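Local coordinates for uncharacterized protein AsqI (Emericella nidulans, PDB 5YY3) that is a zinc-dependent cyclopenase of the tyrosinase family that converts 4'-methoxycyclopenin into 4'-methoxyviridicatin in aspoquinolone biosynthesis, at residues T82-L90 against I112-I123. Numbering follows the deposited sequence.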
loop_
_atom_site.group_PDB
_atom_site.type_symbol
_atom_site.label_atom_id
_atom_site.label_comp_id
_atom_site.label_asym_id
_atom_site.label_seq_id
_atom_site.Cartn_x
_atom_site.Cartn_y
_atom_site.Cartn_z
ATOM N N THR A 82 -19.199 -25.037 36.454
ATOM C CA THR A 82 -20.298 -25.977 36.285
ATOM C C THR A 82 -19.908 -27.085 35.319
ATOM O O THR A 82 -20.126 -28.273 35.578
ATOM C CB THR A 82 -21.561 -25.274 35.758
ATOM O OG1 THR A 82 -21.975 -24.272 36.695
ATOM C CG2 THR A 82 -22.676 -26.275 35.575
ATOM N N MET A 83 -19.322 -26.677 34.204
ATOM C CA MET A 83 -18.834 -27.600 33.193
ATOM C C MET A 83 -17.868 -28.592 33.815
ATOM O O MET A 83 -17.973 -29.795 33.566
ATOM C CB MET A 83 -18.171 -26.826 32.053
ATOM C CG MET A 83 -17.732 -27.686 30.901
ATOM S SD MET A 83 -16.063 -28.291 31.130
ATOM C CE MET A 83 -15.190 -26.738 31.317
ATOM N N LYS A 84 -16.938 -28.096 34.634
ATOM C CA LYS A 84 -15.927 -28.959 35.251
ATOM C C LYS A 84 -16.547 -29.976 36.204
ATOM O O LYS A 84 -16.124 -31.132 36.239
ATOM C CB LYS A 84 -14.878 -28.130 35.999
ATOM C CG LYS A 84 -13.665 -27.765 35.155
ATOM C CD LYS A 84 -12.707 -26.854 35.918
ATOM C CE LYS A 84 -11.741 -26.143 34.971
ATOM N NZ LYS A 84 -11.325 -24.798 35.489
ATOM N N ALA A 85 -17.542 -29.550 36.978
ATOM C CA ALA A 85 -18.225 -30.457 37.888
ATOM C C ALA A 85 -18.961 -31.537 37.102
ATOM O O ALA A 85 -19.039 -32.693 37.529
ATOM C CB ALA A 85 -19.176 -29.701 38.772
ATOM N N VAL A 86 -19.490 -31.161 35.943
ATOM C CA VAL A 86 -20.180 -32.111 35.088
ATOM C C VAL A 86 -19.182 -33.098 34.505
ATOM O O VAL A 86 -19.461 -34.295 34.368
ATOM C CB VAL A 86 -20.928 -31.404 33.970
ATOM C CG1 VAL A 86 -21.425 -32.403 32.935
ATOM C CG2 VAL A 86 -22.076 -30.615 34.564
ATOM N N SER A 87 -18.001 -32.589 34.173
ATOM C CA SER A 87 -16.921 -33.439 33.719
ATOM C C SER A 87 -16.562 -34.454 34.805
ATOM O O SER A 87 -16.367 -35.637 34.509
ATOM C CB SER A 87 -15.703 -32.599 33.334
ATOM O OG SER A 87 -14.639 -33.432 32.930
ATOM N N LEU A 88 -16.485 -33.992 36.054
ATOM C CA LEU A 88 -16.175 -34.870 37.199
ATOM C C LEU A 88 -17.296 -35.883 37.451
ATOM O O LEU A 88 -17.061 -37.043 37.809
ATOM C CB LEU A 88 -15.945 -34.044 38.468
ATOM C CG LEU A 88 -14.615 -33.302 38.596
ATOM C CD1 LEU A 88 -14.695 -32.313 39.741
ATOM C CD2 LEU A 88 -13.467 -34.283 38.800
ATOM N N MET A 89 -18.518 -35.401 37.279
ATOM C CA MET A 89 -19.716 -36.221 37.287
ATOM C C MET A 89 -19.511 -37.431 36.373
ATOM O O MET A 89 -19.712 -38.563 36.801
ATOM C CB MET A 89 -20.902 -35.360 36.843
ATOM C CG MET A 89 -22.278 -35.757 37.279
ATOM S SD MET A 89 -23.253 -34.230 37.405
ATOM C CE MET A 89 -22.194 -33.343 38.540
ATOM N N LEU A 90 -19.069 -37.194 35.135
ATOM C CA LEU A 90 -18.827 -38.282 34.178
ATOM C C LEU A 90 -17.806 -39.276 34.710
ATOM O O LEU A 90 -17.934 -40.488 34.550
ATOM C CB LEU A 90 -18.331 -37.739 32.846
ATOM C CG LEU A 90 -19.183 -36.757 32.057
ATOM C CD1 LEU A 90 -18.466 -36.468 30.742
ATOM C CD2 LEU A 90 -20.593 -37.289 31.843
ATOM N N ILE A 112 -29.327 -31.071 29.349
ATOM C CA ILE A 112 -28.138 -30.267 29.596
ATOM C C ILE A 112 -27.607 -29.734 28.257
ATOM O O ILE A 112 -27.748 -30.384 27.209
ATOM C CB ILE A 112 -27.059 -31.077 30.326
ATOM C CG1 ILE A 112 -26.017 -30.154 30.955
ATOM C CG2 ILE A 112 -26.389 -32.077 29.395
ATOM C CD1 ILE A 112 -25.166 -30.857 31.985
ATOM N N ASN A 113 -27.051 -28.525 28.286
ATOM C CA ASN A 113 -26.512 -27.870 27.093
ATOM C C ASN A 113 -25.402 -28.699 26.435
ATOM O O ASN A 113 -24.424 -29.064 27.103
ATOM C CB ASN A 113 -25.995 -26.476 27.475
ATOM C CG ASN A 113 -25.510 -25.672 26.282
ATOM O OD1 ASN A 113 -24.500 -26.013 25.656
ATOM N ND2 ASN A 113 -26.219 -24.587 25.969
ATOM N N PRO A 114 -25.549 -29.004 25.126
ATOM C CA PRO A 114 -24.599 -29.833 24.366
ATOM C C PRO A 114 -23.198 -29.228 24.263
ATOM O O PRO A 114 -22.225 -29.972 24.202
ATOM C CB PRO A 114 -25.238 -29.922 22.970
ATOM C CG PRO A 114 -26.649 -29.554 23.153
ATOM C CD PRO A 114 -26.684 -28.577 24.289
ATOM N N GLU A 115 -23.102 -27.904 24.228
ATOM C CA GLU A 115 -21.804 -27.242 24.178
ATOM C C GLU A 115 -21.108 -27.451 25.506
ATOM O O GLU A 115 -19.903 -27.723 25.560
ATOM C CB GLU A 115 -21.950 -25.749 23.868
ATOM C CG GLU A 115 -20.636 -24.967 23.824
ATOM C CD GLU A 115 -19.709 -25.406 22.700
ATOM O OE1 GLU A 115 -20.198 -25.706 21.588
ATOM O OE2 GLU A 115 -18.483 -25.424 22.924
ATOM N N LEU A 116 -21.879 -27.328 26.581
ATOM C CA LEU A 116 -21.373 -27.627 27.907
ATOM C C LEU A 116 -20.875 -29.067 27.922
ATOM O O LEU A 116 -19.774 -29.346 28.393
ATOM C CB LEU A 116 -22.454 -27.400 28.970
ATOM C CG LEU A 116 -22.060 -27.473 30.450
ATOM C CD1 LEU A 116 -23.115 -26.787 31.296
ATOM C CD2 LEU A 116 -21.841 -28.921 30.936
ATOM N N MET A 117 -21.693 -29.976 27.397
ATOM C CA MET A 117 -21.328 -31.392 27.368
ATOM C C MET A 117 -20.055 -31.640 26.561
ATOM O O MET A 117 -19.219 -32.449 26.963
ATOM C CB MET A 117 -22.468 -32.238 26.798
ATOM C CG MET A 117 -22.201 -33.731 26.884
ATOM S SD MET A 117 -21.815 -34.226 28.578
ATOM C CE MET A 117 -20.595 -35.468 28.263
ATOM N N ARG A 118 -19.902 -30.945 25.432
ATOM C CA ARG A 118 -18.709 -31.127 24.593
ATOM C C ARG A 118 -17.440 -30.810 25.349
ATOM O O ARG A 118 -16.474 -31.562 25.277
ATOM C CB ARG A 118 -18.782 -30.270 23.328
ATOM C CG ARG A 118 -19.350 -31.024 22.171
ATOM C CD ARG A 118 -19.457 -30.173 20.935
ATOM N NE ARG A 118 -20.849 -30.086 20.529
ATOM C CZ ARG A 118 -21.560 -28.994 20.691
ATOM N NH1 ARG A 118 -20.973 -27.929 21.211
ATOM N NH2 ARG A 118 -22.824 -28.954 20.320
ATOM N N ASP A 119 -17.459 -29.709 26.094
ATOM C CA ASP A 119 -16.328 -29.332 26.928
ATOM C C ASP A 119 -16.094 -30.361 28.030
ATOM O O ASP A 119 -14.956 -30.748 28.303
ATOM C CB ASP A 119 -16.547 -27.949 27.538
ATOM C CG ASP A 119 -16.103 -26.830 26.615
ATOM O OD1 ASP A 119 -15.255 -27.103 25.736
ATOM O OD2 ASP A 119 -16.582 -25.677 26.775
ATOM N N ALA A 120 -17.179 -30.810 28.656
ATOM C CA ALA A 120 -17.090 -31.749 29.772
ATOM C C ALA A 120 -16.577 -33.102 29.291
ATOM O O ALA A 120 -15.693 -33.706 29.903
ATOM C CB ALA A 120 -18.464 -31.894 30.463
ATOM N N LEU A 121 -17.126 -33.561 28.174
ATOM C CA LEU A 121 -16.774 -34.851 27.619
ATOM C C LEU A 121 -15.346 -34.843 27.108
ATOM O O LEU A 121 -14.637 -35.851 27.204
ATOM C CB LEU A 121 -17.726 -35.220 26.487
ATOM C CG LEU A 121 -17.528 -36.623 25.940
ATOM C CD1 LEU A 121 -17.508 -37.617 27.092
ATOM C CD2 LEU A 121 -18.627 -36.947 24.952
ATOM N N GLY A 122 -14.938 -33.698 26.559
ATOM C CA GLY A 122 -13.607 -33.532 26.012
ATOM C C GLY A 122 -12.560 -33.747 27.073
ATOM O O GLY A 122 -11.647 -34.552 26.895
ATOM N N ILE A 123 -12.700 -33.014 28.175
ATOM C CA ILE A 123 -11.843 -33.157 29.350
ATOM C C ILE A 123 -11.889 -34.580 29.883
ATOM O O ILE A 123 -10.859 -35.183 30.180
ATOM C CB ILE A 123 -12.275 -32.188 30.469
ATOM C CG1 ILE A 123 -12.111 -30.748 29.999
ATOM C CG2 ILE A 123 -11.480 -32.445 31.757
ATOM C CD1 ILE A 123 -12.685 -29.732 30.949
#
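Ser87 OG donates to Ala120 O at 3.2 Å, the only hydrogen bond found between segments 82-90 and 112-123, which belong to the packed helices 77-92 and 114-127 in the helical part of this hemocyanin-like chain. The hydroxyl arrives in the carbonyl plane on a lone pair, with a C=O...donor angle of 131°. OG stands anti to the backbone N of Ser87 (chi1 178°), which also sets it against Ile123 CG2. The short segments cross at -54° with their axes 8.2 Å apart. The close approach is consistent with the small side chains at the crossing, where the CA atoms of Ser87 and Ala120 are 4.3 Å apart.

Met83 is a knob in the hole formed by Leu116, Asp119, Ala120 and Ile123. Bent at chi2 and chi3, its chain runs at about a right angle to the Asp119 side chain, with CG 3.6 Å from Asp119 CB, and brings SD to Ile123 CD1. The carboxylate of Asp119 turns to another partner: OD2 of Asp119 is hydrogen-bonded to Tyr72 OH; its side chain lies about 7 Å from that of the zinc ligand His190.

On the flank toward Ile112, Val86 divides its branches: CG1 packs on Ala120 CB, while CG2 meets Leu116 CD2 and, tip to tip, Ile112 CD1. Helix 97-109 places Ala104 against both Leu90 and Met117. These two side chains reach toward each other tip to tip, with Leu90 CD1 3.4 Å from Met117 CE.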